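PDB 3OQG: Hpy188I from Helicobacter pylori, which is a GIY-YIG restriction endonuclease that binds and cleaves double-stranded DNA at a pseudopalindromic recognition sequence, probably with the help of a divalent metal ion. Local coordinates for residues I91-R94 and V95-Y98; K172-I175 and G176-Q179. All coordinates share one frame; numbering follows the deposited sequence. Where two conformers were deposited one is given.

Contact 1. Residues I91-R94 and V95-Y98; sequences ITKR and VQSY. With nucleotides of chain C.
The guanidinium of Arg94 is sandwiched: one face lies flat on the ring of Tyr98, one helical turn later, and the opposite face meets the sugar carbon C2' of DG6 of chain C. Its plane is 13° from that of the ring, with CZ of Arg94 3.5 Å from the centroid of Tyr98, a cation-pi contact over the face. NH1 sits above the middle of the ring, and NH2 over its rim near CZ of Tyr98. The chain of Arg94 leaves with CG anti to the backbone N (chi1 -178°) and bends at chi2 (64°), which carries the charged end forward along helix 91-98, over Tyr98. From there NH2 of Arg94 gives a fairly straight bond of 2.8 Å to OP2 of DG6, while NH1 is bonded to Asn115. The hydroxyl of Tyr98 bonds to Tyr73 and Lys83. One residue before Tyr98, OG of Ser97 donates to N7 of DA7 of chain C at 2.7 Å and is also hydrogen-bonded to ND2 of Asn115. In the conformer described, OE1 of Gln96 accepts from N4 of DC9 of chain C, but this bond is doubtful: a second conformer was deposited and 2.5 Å is very short. The helical backbone is regular: Val95 N bonds to Ile91 O at 2.8 Å, and Tyr98 N to Arg94 O at 2.9 Å. On the side turned to strands 42-50 and 55-60, CG1 of Ile91 packs against CG2 of Val95 at 4.1 Å. One short helix thus packs on the sheet while reading a base edge through Ser97, and perhaps a second through Gln96; the stacked arginine, held in orientation by Tyr98 and Asn115, would partly offset the charge of the DG6 phosphate.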
loop_
_atom_site.group_PDB
_atom_site.type_symbol
_atom_site.label_atom_id
_atom_site.label_comp_id
_atom_site.label_asym_id
_atom_site.label_seq_id
_atom_site.Cartn_x
_atom_site.Cartn_y
_atom_site.Cartn_z
ATOM N N ILE A 91 -14.964 -1.065 4.120
ATOM C CA ILE A 91 -14.762 0.293 4.624
ATOM C C ILE A 91 -14.287 0.324 6.079
ATOM O O ILE A 91 -13.524 1.218 6.487
ATOM C CB ILE A 91 -16.046 1.163 4.444
ATOM C CG1 ILE A 91 -15.730 2.641 4.678
ATOM C CG2 ILE A 91 -17.256 0.593 5.258
ATOM C CD1 ILE A 91 -14.670 3.240 3.711
ATOM N N THR A 92 -14.759 -0.627 6.874
ATOM C CA THR A 92 -14.461 -0.636 8.294
ATOM C C THR A 92 -12.951 -0.763 8.525
ATOM O O THR A 92 -12.394 -0.069 9.366
ATOM C CB THR A 92 -15.218 -1.771 9.021
ATOM O OG1 THR A 92 -14.965 -3.025 8.375
ATOM C CG2 THR A 92 -16.713 -1.483 9.007
ATOM N N LYS A 93 -12.308 -1.659 7.780
ATOM C CA LYS A 93 -10.854 -1.834 7.871
ATOM C C LYS A 93 -10.095 -0.599 7.355
ATOM O O LYS A 93 -9.060 -0.191 7.923
ATOM C CB LYS A 93 -10.414 -3.115 7.151
ATOM C CG LYS A 93 -10.848 -4.397 7.866
ATOM C CD LYS A 93 -10.118 -5.572 7.253
ATOM C CE LYS A 93 -10.659 -6.884 7.695
ATOM N NZ LYS A 93 -9.897 -7.979 7.011
ATOM N N ARG A 94 -10.586 0.007 6.277
ATOM C CA ARG A 94 -9.953 1.215 5.772
ATOM C C ARG A 94 -10.038 2.338 6.803
ATOM O O ARG A 94 -9.092 3.095 6.974
ATOM C CB ARG A 94 -10.539 1.670 4.423
ATOM C CG ARG A 94 -9.850 2.924 3.839
ATOM C CD ARG A 94 -8.369 2.656 3.514
ATOM N NE ARG A 94 -7.565 3.812 3.102
ATOM C CZ ARG A 94 -6.809 4.547 3.917
ATOM N NH1 ARG A 94 -6.775 4.307 5.199
ATOM N NH2 ARG A 94 -6.048 5.522 3.420
ATOM N N VAL A 95 -11.186 2.469 7.470
ATOM C CA VAL A 95 -11.311 3.451 8.553
ATOM C C VAL A 95 -10.372 3.130 9.728
ATOM O O VAL A 95 -9.757 4.032 10.272
ATOM C CB VAL A 95 -12.773 3.589 9.003
ATOM C CG1 VAL A 95 -12.874 4.501 10.272
ATOM C CG2 VAL A 95 -13.594 4.125 7.835
ATOM N N GLN A 96 -10.303 1.861 10.130
ATOM C CA GLN A 96 -9.311 1.336 11.094
ATOM C C GLN A 96 -7.912 1.860 10.722
ATOM O O GLN A 96 -7.188 2.447 11.535
ATOM C CB GLN A 96 -9.402 -0.192 10.992
ATOM C CG GLN A 96 -8.724 -1.010 12.034
ATOM C CD GLN A 96 -9.201 -2.468 11.843
ATOM O OE1 GLN A 96 -8.409 -3.356 11.565
ATOM N NE2 GLN A 96 -10.543 -2.672 11.877
ATOM N N SER A 97 -7.567 1.702 9.455
ATOM C CA SER A 97 -6.292 2.214 8.930
ATOM C C SER A 97 -6.179 3.744 9.096
ATOM O O SER A 97 -5.180 4.248 9.621
ATOM C CB SER A 97 -6.120 1.774 7.469
ATOM O OG SER A 97 -4.836 2.161 6.965
ATOM N N TYR A 98 -7.182 4.512 8.681
ATOM C CA TYR A 98 -7.175 5.976 8.959
ATOM C C TYR A 98 -6.959 6.291 10.427
ATOM O O TYR A 98 -6.246 7.244 10.779
ATOM C CB TYR A 98 -8.465 6.638 8.485
ATOM C CG TYR A 98 -8.496 6.884 6.999
ATOM C CD1 TYR A 98 -7.553 7.704 6.393
ATOM C CD2 TYR A 98 -9.484 6.324 6.198
ATOM C CE1 TYR A 98 -7.595 7.961 5.053
ATOM C CE2 TYR A 98 -9.530 6.576 4.840
ATOM C CZ TYR A 98 -8.577 7.373 4.263
ATOM O OH TYR A 98 -8.610 7.634 2.902
ATOM P P DG C 6 -5.788 5.621 -0.392
ATOM O OP1 DG C 6 -6.954 5.631 -1.300
ATOM O OP2 DG C 6 -5.764 6.509 0.799
ATOM O "O5'" DG C 6 -5.526 4.121 0.068
ATOM C "C5'" DG C 6 -4.932 3.205 -0.848
ATOM C "C4'" DG C 6 -4.359 2.016 -0.117
ATOM O "O4'" DG C 6 -3.268 2.415 0.749
ATOM C "C3'" DG C 6 -5.359 1.275 0.773
ATOM O "O3'" DG C 6 -5.285 -0.120 0.488
ATOM C "C2'" DG C 6 -4.863 1.552 2.180
ATOM C "C1'" DG C 6 -3.376 1.645 1.929
ATOM N N9 DG C 6 -2.602 2.283 2.990
ATOM C C8 DG C 6 -2.709 3.569 3.470
ATOM N N7 DG C 6 -1.911 3.806 4.478
ATOM C C5 DG C 6 -1.222 2.611 4.662
ATOM C C6 DG C 6 -0.234 2.249 5.619
ATOM O O6 DG C 6 0.243 2.935 6.538
ATOM N N1 DG C 6 0.191 0.931 5.438
ATOM C C2 DG C 6 -0.283 0.075 4.476
ATOM N N2 DG C 6 0.231 -1.168 4.466
ATOM N N3 DG C 6 -1.199 0.400 3.585
ATOM C C4 DG C 6 -1.625 1.670 3.740
ATOM P P DA C 7 -6.231 -1.145 1.265
ATOM O OP1 DA C 7 -6.889 -1.985 0.241
ATOM O OP2 DA C 7 -7.059 -0.412 2.260
ATOM O "O5'" DA C 7 -5.204 -2.056 2.071
ATOM C "C5'" DA C 7 -4.165 -2.742 1.374
ATOM C "C4'" DA C 7 -3.447 -3.704 2.291
ATOM O "O4'" DA C 7 -2.670 -2.975 3.269
ATOM C "C3'" DA C 7 -4.334 -4.667 3.074
ATOM O "O3'" DA C 7 -3.756 -5.977 3.050
ATOM C "C2'" DA C 7 -4.348 -4.088 4.478
ATOM C "C1'" DA C 7 -3.014 -3.370 4.586
ATOM N N9 DA C 7 -3.070 -2.161 5.410
ATOM C C8 DA C 7 -3.817 -1.030 5.171
ATOM N N7 DA C 7 -3.684 -0.102 6.086
ATOM C C5 DA C 7 -2.785 -0.653 6.991
ATOM C C6 DA C 7 -2.239 -0.171 8.194
ATOM N N6 DA C 7 -2.527 1.029 8.717
ATOM N N1 DA C 7 -1.377 -0.973 8.854
ATOM C C2 DA C 7 -1.090 -2.177 8.330
ATOM N N3 DA C 7 -1.539 -2.739 7.216
ATOM C C4 DA C 7 -2.396 -1.919 6.582
ATOM P P DC C 9 -1.911 -10.237 9.086
ATOM O OP1 DC C 9 -0.784 -11.200 8.966
ATOM O OP2 DC C 9 -3.294 -10.695 8.796
ATOM O "O5'" DC C 9 -1.873 -9.605 10.546
ATOM C "C5'" DC C 9 -0.694 -8.976 11.043
ATOM C "C4'" DC C 9 -0.965 -8.320 12.378
ATOM O "O4'" DC C 9 -1.798 -7.141 12.265
ATOM C "C3'" DC C 9 -1.627 -9.209 13.438
ATOM O "O3'" DC C 9 -0.735 -9.429 14.516
ATOM C "C2'" DC C 9 -2.792 -8.375 13.948
ATOM C "C1'" DC C 9 -2.394 -6.973 13.536
ATOM N N1 DC C 9 -3.527 -6.040 13.419
ATOM C C2 DC C 9 -3.595 -4.973 14.308
ATOM O O2 DC C 9 -2.673 -4.820 15.129
ATOM N N3 DC C 9 -4.650 -4.132 14.252
ATOM C C4 DC C 9 -5.607 -4.329 13.348
ATOM N N4 DC C 9 -6.639 -3.481 13.344
ATOM C C5 DC C 9 -5.550 -5.402 12.410
ATOM C C6 DC C 9 -4.500 -6.225 12.481
#

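Contact 2. Residues K172-I175 and G176-Q179; sequences KKPI and GCTQ. With nucleotides of chain D; nucleotides of chain C.
A type I beta turn, Pro174 to Cys177, reverses the chain after helix 154-170 and leads into two backbone amides that bind a DNA phosphate. The turn is closed by Cys177 N bonding to Pro174 O at 2.9 Å; the donor stands well above the carbonyl plane, 50° out of it. SG of Cys177 lies beside its own backbone N (chi1 -64°), which brings it alongside the proline ring, 4.1 Å from CD of Pro174. On the helix side, Pro174 packs against Leu163 and Phe166. The chain of Lys173 runs extended as far as CD, then bends at chi3 and chi4, and CE comes 3.3 Å from the carbonyl O of Thr178. Lys173 itself rests on Ile167 of the helix. Much of the turn is covered by the second subunit: Phe82 of that subunit packs on Pro174, its Ile84 on Cys177, and its Glu29 accepts a bond from Ile175 N. Beyond the turn the backbone meets the DNA. Methyl CG2 of Thr178 packs near C4' of DC4 of chain D. The side-chain amide of Gln179 lies against the same sugar in the conformer described, a doubtful position because a second conformer was deposited. The consecutive amides of Thr178 and Gln179 both donate to OP1 of DA5 of chain D, so two N-H groups hold one phosphate oxygen without a charged side chain of this segment taking part; the bond from Gln179 N to OP1 of DA5 measures 2.9 Å.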
loop_
_atom_site.group_PDB
_atom_site.type_symbol
_atom_site.label_atom_id
_atom_site.label_comp_id
_atom_site.label_asym_id
_atom_site.label_seq_id
_atom_site.Cartn_x
_atom_site.Cartn_y
_atom_site.Cartn_z
ATOM N N LYS A 172 7.114 -21.520 9.394
ATOM C CA LYS A 172 7.605 -20.182 9.677
ATOM C C LYS A 172 7.409 -19.362 8.409
ATOM O O LYS A 172 7.157 -19.934 7.335
ATOM C CB LYS A 172 9.091 -20.203 10.052
ATOM C CG LYS A 172 9.967 -20.900 9.035
ATOM C CD LYS A 172 11.376 -20.326 8.957
ATOM C CE LYS A 172 12.258 -20.831 10.070
ATOM N NZ LYS A 172 13.242 -19.771 10.467
ATOM N N LYS A 173 7.500 -18.036 8.551
ATOM C CA LYS A 173 7.582 -17.119 7.414
ATOM C C LYS A 173 9.035 -16.733 7.249
ATOM O O LYS A 173 9.808 -16.836 8.194
ATOM C CB LYS A 173 6.799 -15.829 7.677
ATOM C CG LYS A 173 5.289 -15.947 7.602
ATOM C CD LYS A 173 4.622 -14.588 7.866
ATOM C CE LYS A 173 4.513 -14.294 9.373
ATOM N NZ LYS A 173 5.823 -13.902 10.017
ATOM N N PRO A 174 9.425 -16.276 6.044
ATOM C CA PRO A 174 10.783 -15.765 5.916
ATOM C C PRO A 174 11.055 -14.627 6.895
ATOM O O PRO A 174 10.155 -13.854 7.212
ATOM C CB PRO A 174 10.823 -15.237 4.485
ATOM C CG PRO A 174 9.765 -16.036 3.765
ATOM C CD PRO A 174 8.695 -16.241 4.769
ATOM N N ILE A 175 12.294 -14.534 7.359
ATOM C CA ILE A 175 12.701 -13.501 8.296
ATOM C C ILE A 175 12.349 -12.064 7.873
ATOM O O ILE A 175 12.003 -11.215 8.717
ATOM C CB ILE A 175 14.215 -13.625 8.619
ATOM C CG1 ILE A 175 14.583 -12.767 9.831
ATOM C CG2 ILE A 175 15.103 -13.295 7.397
ATOM C CD1 ILE A 175 15.818 -13.295 10.543
ATOM N N GLY A 176 12.389 -11.810 6.572
ATOM C CA GLY A 176 12.048 -10.484 6.027
ATOM C C GLY A 176 10.569 -10.154 5.916
ATOM O O GLY A 176 10.223 -9.040 5.494
ATOM N N CYS A 177 9.696 -11.113 6.245
ATOM C CA CYS A 177 8.236 -10.949 6.238
ATOM C C CYS A 177 7.677 -10.890 7.660
ATOM O O CYS A 177 8.149 -11.611 8.545
ATOM C CB CYS A 177 7.563 -12.138 5.545
ATOM S SG CYS A 177 7.926 -12.370 3.791
ATOM N N THR A 178 6.651 -10.054 7.854
ATOM C CA THR A 178 5.827 -10.032 9.075
ATOM C C THR A 178 4.339 -10.279 8.751
ATOM O O THR A 178 3.723 -11.139 9.391
ATOM C CB THR A 178 6.003 -8.713 9.863
ATOM O OG1 THR A 178 7.389 -8.548 10.182
ATOM C CG2 THR A 178 5.182 -8.710 11.147
ATOM N N GLN A 179 3.781 -9.547 7.777
ATOM C CA GLN A 179 2.410 -9.815 7.289
ATOM C C GLN A 179 2.356 -11.034 6.391
ATOM O O GLN A 179 3.351 -11.399 5.747
ATOM C CB GLN A 179 1.840 -8.670 6.438
ATOM C CG GLN A 179 1.820 -7.270 7.013
ATOM C CD GLN A 179 1.581 -7.205 8.495
ATOM O OE1 GLN A 179 1.979 -8.092 9.258
ATOM N NE2 GLN A 179 0.947 -6.127 8.924
ATOM P P DC D 4 6.408 -3.153 12.174
ATOM O OP1 DC D 4 7.318 -4.289 12.482
ATOM O OP2 DC D 4 6.977 -1.839 11.797
ATOM O "O5'" DC D 4 5.438 -3.629 11.016
ATOM C "C5'" DC D 4 4.594 -4.756 11.206
ATOM C "C4'" DC D 4 4.042 -5.212 9.879
ATOM O "O4'" DC D 4 3.031 -4.275 9.425
ATOM C "C3'" DC D 4 5.105 -5.225 8.788
ATOM O "O3'" DC D 4 4.799 -6.200 7.801
ATOM C "C2'" DC D 4 4.997 -3.827 8.206
ATOM C "C1'" DC D 4 3.491 -3.582 8.266
ATOM N N1 DC D 4 3.119 -2.158 8.406
ATOM C C2 DC D 4 2.203 -1.603 7.504
ATOM O O2 DC D 4 1.698 -2.331 6.634
ATOM N N3 DC D 4 1.888 -0.288 7.606
ATOM C C4 DC D 4 2.442 0.458 8.563
ATOM N N4 DC D 4 2.119 1.755 8.613
ATOM C C5 DC D 4 3.359 -0.087 9.509
ATOM C C6 DC D 4 3.666 -1.387 9.393
ATOM P P DA D 5 5.902 -6.569 6.699
ATOM O OP1 DA D 5 5.937 -8.041 6.547
ATOM O OP2 DA D 5 7.143 -5.832 7.043
ATOM O "O5'" DA D 5 5.323 -5.942 5.360
ATOM C "C5'" DA D 5 4.183 -6.500 4.716
ATOM C "C4'" DA D 5 3.740 -5.591 3.597
ATOM O "O4'" DA D 5 3.390 -4.311 4.149
ATOM C "C3'" DA D 5 4.829 -5.301 2.565
ATOM O "O3'" DA D 5 4.610 -6.113 1.409
ATOM C "C2'" DA D 5 4.670 -3.819 2.248
ATOM C "C1'" DA D 5 3.500 -3.364 3.113
ATOM N N9 DA D 5 3.689 -2.056 3.730
ATOM C C8 DA D 5 4.414 -1.745 4.850
ATOM N N7 DA D 5 4.391 -0.473 5.158
ATOM C C5 DA D 5 3.597 0.095 4.168
ATOM C C6 DA D 5 3.193 1.416 3.919
ATOM N N6 DA D 5 3.548 2.454 4.678
ATOM N N1 DA D 5 2.404 1.638 2.843
ATOM C C2 DA D 5 2.055 0.594 2.076
ATOM N N3 DA D 5 2.378 -0.688 2.206
ATOM C C4 DA D 5 3.158 -0.871 3.285
ATOM P P DA C 8 -4.488 -7.198 3.788
ATOM O OP1 DA C 8 -4.042 -8.433 3.081
ATOM O OP2 DA C 8 -5.940 -6.908 3.906
ATOM O "O5'" DA C 8 -3.829 -7.206 5.231
ATOM C "C5'" DA C 8 -2.414 -7.272 5.358
ATOM C "C4'" DA C 8 -2.009 -7.047 6.791
ATOM O "O4'" DA C 8 -2.459 -5.757 7.234
ATOM C "C3'" DA C 8 -2.595 -8.052 7.781
ATOM O "O3'" DA C 8 -1.573 -8.995 8.125
ATOM C "C2'" DA C 8 -3.027 -7.201 8.969
ATOM C "C1'" DA C 8 -2.513 -5.808 8.637
ATOM N N9 DA C 8 -3.359 -4.707 9.095
ATOM C C8 DA C 8 -4.578 -4.297 8.605
ATOM N N7 DA C 8 -5.076 -3.257 9.237
ATOM C C5 DA C 8 -4.126 -2.971 10.208
ATOM C C6 DA C 8 -4.062 -1.986 11.208
ATOM N N6 DA C 8 -5.009 -1.056 11.395
ATOM N N1 DA C 8 -2.984 -1.986 12.019
ATOM C C2 DA C 8 -2.035 -2.916 11.829
ATOM N N3 DA C 8 -1.975 -3.883 10.919
ATOM C C4 DA C 8 -3.065 -3.857 10.130
#

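Overall arrangement
Contacts 1 and 2 belong to separate parts of the chain, a helix packed on the main sheet and the tail beyond helix 154-170. Their centres are 24 Å apart and their nearest atoms about 10 Å, without touching; bound DNA occupies the region between them. Residues 91-98 follow chain C from DG6 to DC9, whereas 176-179 meet DC4 and DA5 of chain D. Each lies near a known calcium-binding residue: the side chain of Arg94 is about 7 Å from that of His86, and that of Cys177 about 7 Å from that of Glu159. No calcium is bound to this chain here; sodium ions lie about 7 Å from the Arg94 side chain and about 6 Å from that of Gln179.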